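Local structure of 2-aminomuconate 6-semialdehyde dehydrogenase (Burkholderia cenocepacia, 4U3W) at residues S198-S203 with P347-G352. The protein probably oxidises 2-aminomuconate 6-semialdehyde to 2-aminomuconate with NAD+ as the hydride acceptor, as a member of the aldehyde dehydrogenase family. Numbering follows the deposited sequence.
Sequences SEETPS and PLISRG
Ile349 packs against Glu200 and Thr201, pairing the loop after strand 192-196 with the turn that leads into helix 351-366. The longer branch of Ile349 does the touching: CG1, anti to the backbone N (chi1 -168°), meets Glu200 CB at 3.8 Å, and CD1 reaches on to Thr201 CG2 at 3.7 Å. The Ile349 and Thr201 side chains run nearly perpendicular to each other, and Trp172 also touches Ile349. On the backbone, Ile349 N donates to Gln304 OE1.

Ser350 follows with its CB facing the carboxylate of Glu200, 3.8 Å from Glu200 OE2 and 3.9 Å from Glu200 OE1. Its hydroxyl is engaged elsewhere, as the N-cap that receives His353 N. The Glu200 chain bends at CB-CG (chi2 -69°), so that its CB and CG pass over Ile349 CG1 at a slant while its carboxylate ends beside Ser350.

On the 198-203 side, a type I turn from Ser198 to Thr201 presents Glu200. It is closed by Thr201 N to Ser198 O at 3.1 Å, and Ser198 OG also accepts from Glu200 N at 3.1 Å, an ST turn. Glu200 belongs to a magnesium site with Leu42, and its side chain comes within about 3 Å of the ion at the nearest atoms.

The two segments thus meet through aliphatic carbon and one carboxylate, whose negative charge is probably offset mainly by the nearby magnesium, with at most a small share from the start of helix 351-366. Cohesion here is van der Waals, with polar bonds shaping each side separately.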
ATOM      1  N   SER A 198      14.414  -3.101  33.326  1.00 27.15           N
ATOM      2  CA  SER A 198      15.311  -4.031  33.992  1.00 26.34           C
ATOM      3  C   SER A 198      15.709  -3.559  35.391  1.00 29.19           C
ATOM      4  O   SER A 198      15.878  -2.359  35.651  1.00 25.69           O
ATOM      5  CB  SER A 198      16.581  -4.287  33.154  1.00 29.43           C
ATOM      6  OG  SER A 198      17.451  -5.076  33.942  1.00 28.19           O
ATOM      7  N   GLU A 199      15.791  -4.530  36.320  1.00 27.68           N
ATOM      8  CA  GLU A 199      16.225  -4.217  37.672  1.00 28.18           C
ATOM      9  C   GLU A 199      17.654  -3.619  37.655  1.00 29.40           C
ATOM     10  O   GLU A 199      17.998  -2.883  38.559  1.00 27.17           O
ATOM     11  CB  GLU A 199      16.168  -5.461  38.602  1.00 27.11           C
ATOM     12  CG  GLU A 199      17.059  -6.637  38.150  1.00 29.91           C
ATOM     13  CD  GLU A 199      16.360  -7.604  37.174  1.00 31.78           C
ATOM     14  OE1 GLU A 199      15.329  -7.249  36.532  1.00 32.96           O
ATOM     15  OE2 GLU A 199      16.860  -8.740  37.024  1.00 34.11           O
ATOM     16  N   GLU A 200      18.478  -3.905  36.633  1.00 27.10           N
ATOM     17  CA  GLU A 200      19.816  -3.321  36.554  1.00 29.67           C
ATOM     18  C   GLU A 200      19.829  -1.847  36.151  1.00 29.28           C
ATOM     19  O   GLU A 200      20.829  -1.122  36.421  1.00 28.01           O
ATOM     20  CB  GLU A 200      20.685  -4.064  35.515  1.00 31.09           C
ATOM     21  CG  GLU A 200      20.981  -5.534  35.847  1.00 33.95           C
ATOM     22  CD  GLU A 200      21.912  -5.681  37.060  1.00 41.25           C
ATOM     23  OE1 GLU A 200      22.563  -4.695  37.496  1.00 41.98           O
ATOM     24  OE2 GLU A 200      21.992  -6.801  37.570  1.00 45.28           O
ATOM     25  N   THR A 201      18.782  -1.445  35.411  1.00 25.94           N
ATOM     26  CA  THR A 201      18.755  -0.112  34.793  1.00 25.09           C
ATOM     27  C   THR A 201      17.419   0.597  34.956  1.00 25.82           C
ATOM     28  O   THR A 201      16.652   0.816  33.978  1.00 26.38           O
ATOM     29  CB  THR A 201      19.156  -0.207  33.247  1.00 25.28           C
ATOM     30  OG1 THR A 201      18.249  -1.083  32.561  1.00 25.50           O
ATOM     31  CG2 THR A 201      20.579  -0.798  33.118  1.00 25.63           C
ATOM     32  N   PRO A 202      17.128   1.012  36.203  1.00 24.72           N
ATOM     33  CA  PRO A 202      15.856   1.656  36.518  1.00 26.12           C
ATOM     34  C   PRO A 202      15.799   3.179  36.272  1.00 25.52           C
ATOM     35  O   PRO A 202      14.701   3.727  36.301  1.00 27.33           O
ATOM     36  CB  PRO A 202      15.716   1.383  38.035  1.00 24.75           C
ATOM     37  CG  PRO A 202      17.172   1.386  38.532  1.00 24.70           C
ATOM     38  CD  PRO A 202      17.913   0.679  37.420  1.00 24.88           C
ATOM     39  N   SER A 203      16.948   3.848  36.139  1.00 24.27           N
ATOM     40  CA  SER A 203      16.990   5.310  36.340  1.00 26.42           C
ATOM     41  C   SER A 203      16.384   6.125  35.203  1.00 24.16           C
ATOM     42  O   SER A 203      15.581   7.043  35.466  1.00 26.98           O
ATOM     43  CB  SER A 203      18.436   5.795  36.574  1.00 25.69           C
ATOM     44  OG  SER A 203      18.965   5.069  37.693  1.00 28.29           O
ATOM     45  N   PRO A 347      32.250  -0.793  31.099  1.00 27.25           N
ATOM     46  CA  PRO A 347      32.145  -2.096  31.759  1.00 24.96           C
ATOM     47  C   PRO A 347      30.930  -2.925  31.229  1.00 27.64           C
ATOM     48  O   PRO A 347      30.035  -2.373  30.564  1.00 28.54           O
ATOM     49  CB  PRO A 347      31.881  -1.710  33.246  1.00 24.46           C
ATOM     50  CG  PRO A 347      31.106  -0.456  33.175  1.00 23.13           C
ATOM     51  CD  PRO A 347      31.715   0.305  31.927  1.00 22.75           C
ATOM     52  N   LEU A 348      30.885  -4.210  31.563  1.00 27.71           N
ATOM     53  CA  LEU A 348      29.607  -4.975  31.510  1.00 25.84           C
ATOM     54  C   LEU A 348      28.641  -4.476  32.557  1.00 28.47           C
ATOM     55  O   LEU A 348      28.991  -3.690  33.480  1.00 28.49           O
ATOM     56  CB  LEU A 348      29.846  -6.466  31.706  1.00 27.24           C
ATOM     57  CG  LEU A 348      30.843  -7.016  30.674  1.00 28.70           C
ATOM     58  CD1 LEU A 348      31.135  -8.519  30.957  1.00 29.05           C
ATOM     59  CD2 LEU A 348      30.430  -6.804  29.248  1.00 30.87           C
ATOM     60  N   ILE A 349      27.383  -4.911  32.409  1.00 26.54           N
ATOM     61  CA  ILE A 349      26.317  -4.351  33.197  1.00 25.89           C
ATOM     62  C   ILE A 349      26.456  -4.654  34.683  1.00 26.90           C
ATOM     63  O   ILE A 349      25.967  -3.877  35.498  1.00 27.68           O
ATOM     64  CB  ILE A 349      24.909  -4.861  32.696  1.00 32.08           C
ATOM     65  CG1 ILE A 349      23.783  -4.064  33.328  1.00 29.61           C
ATOM     66  CG2 ILE A 349      24.759  -6.393  32.881  1.00 26.13           C
ATOM     67  CD1 ILE A 349      23.844  -2.573  32.920  1.00 32.28           C
ATOM     68  N   SER A 350      27.085  -5.773  35.027  1.00 27.88           N
ATOM     69  CA  SER A 350      27.041  -6.234  36.436  1.00 28.83           C
ATOM     70  C   SER A 350      28.142  -7.241  36.674  1.00 29.69           C
ATOM     71  O   SER A 350      28.631  -7.846  35.724  1.00 29.55           O
ATOM     72  CB  SER A 350      25.687  -6.902  36.787  1.00 29.89           C
ATOM     73  OG  SER A 350      25.676  -8.193  36.182  1.00 29.98           O
ATOM     74  N   ARG A 351      28.525  -7.451  37.928  1.00 28.39           N
ATOM     75  CA  ARG A 351      29.575  -8.437  38.161  1.00 34.66           C
ATOM     76  C   ARG A 351      29.090  -9.864  37.909  1.00 35.05           C
ATOM     77  O   ARG A 351      29.870 -10.716  37.497  1.00 36.64           O
ATOM     78  CB  ARG A 351      30.172  -8.318  39.578  1.00 41.63           C
ATOM     79  CG  ARG A 351      31.245  -7.219  39.578  1.00 46.36           C
ATOM     80  CD  ARG A 351      31.815  -6.910  40.944  1.00 50.32           C
ATOM     81  NE  ARG A 351      32.854  -7.865  41.327  1.00 53.24           N
ATOM     82  CZ  ARG A 351      34.166  -7.694  41.157  1.00 55.39           C
ATOM     83  NH1 ARG A 351      34.647  -6.593  40.590  1.00 50.90           N
ATOM     84  NH2 ARG A 351      35.019  -8.627  41.588  1.00 58.67           N
ATOM     85  N   GLY A 352      27.805 -10.103  38.140  1.00 34.07           N
ATOM     86  CA  GLY A 352      27.173 -11.362  37.759  1.00 36.34           C
ATOM     87  C   GLY A 352      27.255 -11.615  36.252  1.00 35.37           C
ATOM     88  O   GLY A 352      27.573 -12.728  35.792  1.00 32.84           O
TER